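Local atomic coordinates of NAD-dependent epimerase/dehydratase (Bacteroides thetaiotaomicron, PDB entry 3DHN), a protein that probably binds NAD or NADP through a Rossmann-type domain and may act as an oxidoreductase, although its substrate is not established. Residues V104-M109 and D156-S161. Residues are numbered along the deposited sequence; the frame is centred on the assembly and turned at random.
Sequences VNRFLM and DWVFFS
OD2 of D156 is gripped by two side chains: NH1 of R106 donates to it at 2.8 Å in a salt bridge, and H211 ND1 also bonds to it. The arginine lies alongside the aspartate, both pointing the same way off the sheet, and its N-H meets OD2 from above the carboxylate plane, 46° out of it. The two flat groups are turned 50° apart. Aspartate suits this partly exposed strand start because its second oxygen, OD1, can take the N-H of Q212. A bend at chi2 (92°) swings the R106 guanidinium over toward the neighbouring strand. There NH1 also reaches the backbone O of H210, while NH2 forms a salt bridge with E204 on helix 194-206. Arginine suits this buried place because its several N-H groups can serve all these acceptors, and the two nearby carboxylates would be expected to stabilise its positive charge. V158, beta-branched and apolar as befits a strand, lays CG2 obliquely beside the guanidinium, 3.6 Å from R106 NH1, and L108 continues this face with an apolar contact to V158.

On the face bearing F107, W157, M109 and F159, selenomethionine M109 runs out extended beside F159. M109 SE sits 4.0 Å from F159 CE1, in the ring plane at its edge, a Met-aromatic contact. Long and flexible, M109 also reaches L141 and F144 of helix 135-149, while F107 and F159 give flat apolar bulk against helices 87-101 and 135-149 respectively.

Between the faces, five backbone hydrogen bonds join the two segments, beginning at N105, just ahead of the strand, and ending with F160 N to M109 O, nearly straight. Helix 135-149, on the M109/W157/F159 face, links the adjacent parallel strands in a beta-alpha-beta crossover, the building unit of a Rossmann-type fold.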
loop_
_atom_site.group_PDB
_atom_site.type_symbol
_atom_site.label_atom_id
_atom_site.label_comp_id
_atom_site.label_asym_id
_atom_site.label_seq_id
_atom_site.Cartn_x
_atom_site.Cartn_y
_atom_site.Cartn_z
ATOM N N VAL A 104 -9.150 -7.231 -13.526
ATOM C CA VAL A 104 -8.292 -7.927 -12.562
ATOM C C VAL A 104 -9.089 -8.219 -11.288
ATOM O O VAL A 104 -9.921 -7.416 -10.856
ATOM C CB VAL A 104 -7.023 -7.109 -12.220
ATOM C CG1 VAL A 104 -6.574 -6.293 -13.438
ATOM C CG2 VAL A 104 -7.265 -6.239 -11.025
ATOM N N ASN A 105 -8.828 -9.376 -10.693
ATOM C CA ASN A 105 -9.549 -9.809 -9.505
ATOM C C ASN A 105 -8.856 -9.590 -8.158
ATOM O O ASN A 105 -9.461 -9.836 -7.113
ATOM C CB ASN A 105 -9.898 -11.294 -9.648
ATOM C CG ASN A 105 -10.643 -11.602 -10.944
ATOM O OD1 ASN A 105 -11.701 -11.032 -11.220
ATOM N ND2 ASN A 105 -10.088 -12.511 -11.742
ATOM N N ARG A 106 -7.608 -9.130 -8.180
ATOM C CA ARG A 106 -6.845 -8.911 -6.951
ATOM C C ARG A 106 -6.174 -7.536 -6.923
ATOM O O ARG A 106 -5.384 -7.199 -7.807
ATOM C CB ARG A 106 -5.783 -10.002 -6.827
ATOM C CG ARG A 106 -4.932 -9.938 -5.579
ATOM C CD ARG A 106 -5.508 -10.766 -4.438
ATOM N NE ARG A 106 -4.481 -11.023 -3.432
ATOM C CZ ARG A 106 -4.718 -11.224 -2.139
ATOM N NH1 ARG A 106 -5.961 -11.210 -1.668
ATOM N NH2 ARG A 106 -3.699 -11.413 -1.311
ATOM N N PHE A 107 -6.478 -6.753 -5.892
ATOM C CA PHE A 107 -5.931 -5.405 -5.747
ATOM C C PHE A 107 -5.399 -5.194 -4.332
ATOM O O PHE A 107 -6.133 -5.380 -3.362
ATOM C CB PHE A 107 -7.042 -4.386 -6.056
ATOM C CG PHE A 107 -6.666 -2.947 -5.806
ATOM C CD1 PHE A 107 -5.671 -2.327 -6.554
ATOM C CD2 PHE A 107 -7.354 -2.191 -4.857
ATOM C CE1 PHE A 107 -5.368 -0.980 -6.363
ATOM C CE2 PHE A 107 -7.056 -0.843 -4.658
ATOM C CZ PHE A 107 -6.068 -0.238 -5.412
ATOM N N LEU A 108 -4.122 -4.829 -4.217
ATOM C CA LEU A 108 -3.503 -4.573 -2.910
ATOM C C LEU A 108 -3.125 -3.096 -2.829
ATOM O O LEU A 108 -2.530 -2.544 -3.757
ATOM C CB LEU A 108 -2.259 -5.441 -2.714
ATOM C CG LEU A 108 -2.472 -6.960 -2.768
ATOM C CD1 LEU A 108 -2.191 -7.467 -4.185
ATOM C CD2 LEU A 108 -1.544 -7.641 -1.781
HETATM N N MSE A 109 -3.468 -2.456 -1.720
HETATM C CA MSE A 109 -3.201 -1.032 -1.563
HETATM C C MSE A 109 -2.379 -0.675 -0.330
HETATM O O MSE A 109 -2.575 -1.230 0.747
HETATM C CB MSE A 109 -4.541 -0.285 -1.511
HETATM C CG MSE A 109 -4.455 1.240 -1.507
HETATM SE SE MSE A 109 -6.221 2.088 -1.390
HETATM C CE MSE A 109 -5.676 3.922 -1.088
ATOM N N ASP A 156 -11.226 -8.522 -5.053
ATOM C CA ASP A 156 -10.585 -8.993 -3.829
ATOM C C ASP A 156 -9.507 -7.982 -3.451
ATOM O O ASP A 156 -8.386 -8.027 -3.955
ATOM C CB ASP A 156 -9.975 -10.386 -4.021
ATOM C CG ASP A 156 -9.238 -10.871 -2.782
ATOM O OD1 ASP A 156 -9.457 -10.290 -1.693
ATOM O OD2 ASP A 156 -8.448 -11.836 -2.888
ATOM N N TRP A 157 -9.867 -7.050 -2.573
ATOM C CA TRP A 157 -8.951 -6.001 -2.136
ATOM C C TRP A 157 -8.320 -6.284 -0.786
ATOM O O TRP A 157 -8.860 -7.029 0.029
ATOM C CB TRP A 157 -9.679 -4.654 -2.054
ATOM C CG TRP A 157 -10.846 -4.648 -1.087
ATOM C CD1 TRP A 157 -12.127 -5.034 -1.347
ATOM C CD2 TRP A 157 -10.818 -4.266 0.297
ATOM N NE1 TRP A 157 -12.902 -4.917 -0.214
ATOM C CE2 TRP A 157 -12.123 -4.448 0.810
ATOM C CE3 TRP A 157 -9.817 -3.791 1.155
ATOM C CZ2 TRP A 157 -12.454 -4.170 2.139
ATOM C CZ3 TRP A 157 -10.146 -3.517 2.481
ATOM C CH2 TRP A 157 -11.454 -3.707 2.958
ATOM N N VAL A 158 -7.169 -5.665 -0.556
ATOM C CA VAL A 158 -6.446 -5.792 0.703
ATOM C C VAL A 158 -5.826 -4.423 0.970
ATOM O O VAL A 158 -5.101 -3.882 0.127
ATOM C CB VAL A 158 -5.321 -6.857 0.618
ATOM C CG1 VAL A 158 -4.581 -6.937 1.937
ATOM C CG2 VAL A 158 -5.905 -8.221 0.289
ATOM N N PHE A 159 -6.139 -3.851 2.129
ATOM C CA PHE A 159 -5.620 -2.545 2.541
ATOM C C PHE A 159 -4.560 -2.859 3.604
ATOM O O PHE A 159 -4.887 -3.376 4.677
ATOM C CB PHE A 159 -6.771 -1.720 3.143
ATOM C CG PHE A 159 -6.443 -0.276 3.399
ATOM C CD1 PHE A 159 -6.240 0.611 2.340
ATOM C CD2 PHE A 159 -6.433 0.224 4.704
ATOM C CE1 PHE A 159 -6.038 1.983 2.580
ATOM C CE2 PHE A 159 -6.233 1.581 4.959
ATOM C CZ PHE A 159 -6.036 2.470 3.891
ATOM N N PHE A 160 -3.297 -2.553 3.318
ATOM C CA PHE A 160 -2.216 -2.861 4.259
ATOM C C PHE A 160 -1.756 -1.640 5.068
ATOM O O PHE A 160 -0.984 -0.806 4.589
ATOM C CB PHE A 160 -1.048 -3.489 3.475
ATOM C CG PHE A 160 0.028 -4.124 4.335
ATOM C CD1 PHE A 160 -0.205 -4.438 5.671
ATOM C CD2 PHE A 160 1.278 -4.430 3.784
ATOM C CE1 PHE A 160 0.793 -5.041 6.451
ATOM C CE2 PHE A 160 2.278 -5.033 4.550
ATOM C CZ PHE A 160 2.036 -5.340 5.887
ATOM N N SER A 161 -2.254 -1.544 6.298
ATOM C CA SER A 161 -1.915 -0.437 7.202
ATOM C C SER A 161 -0.536 -0.609 7.831
ATOM O O SER A 161 -0.324 -1.530 8.623
ATOM C CB SER A 161 -2.936 -0.335 8.349
ATOM O OG SER A 161 -4.207 0.140 7.935
#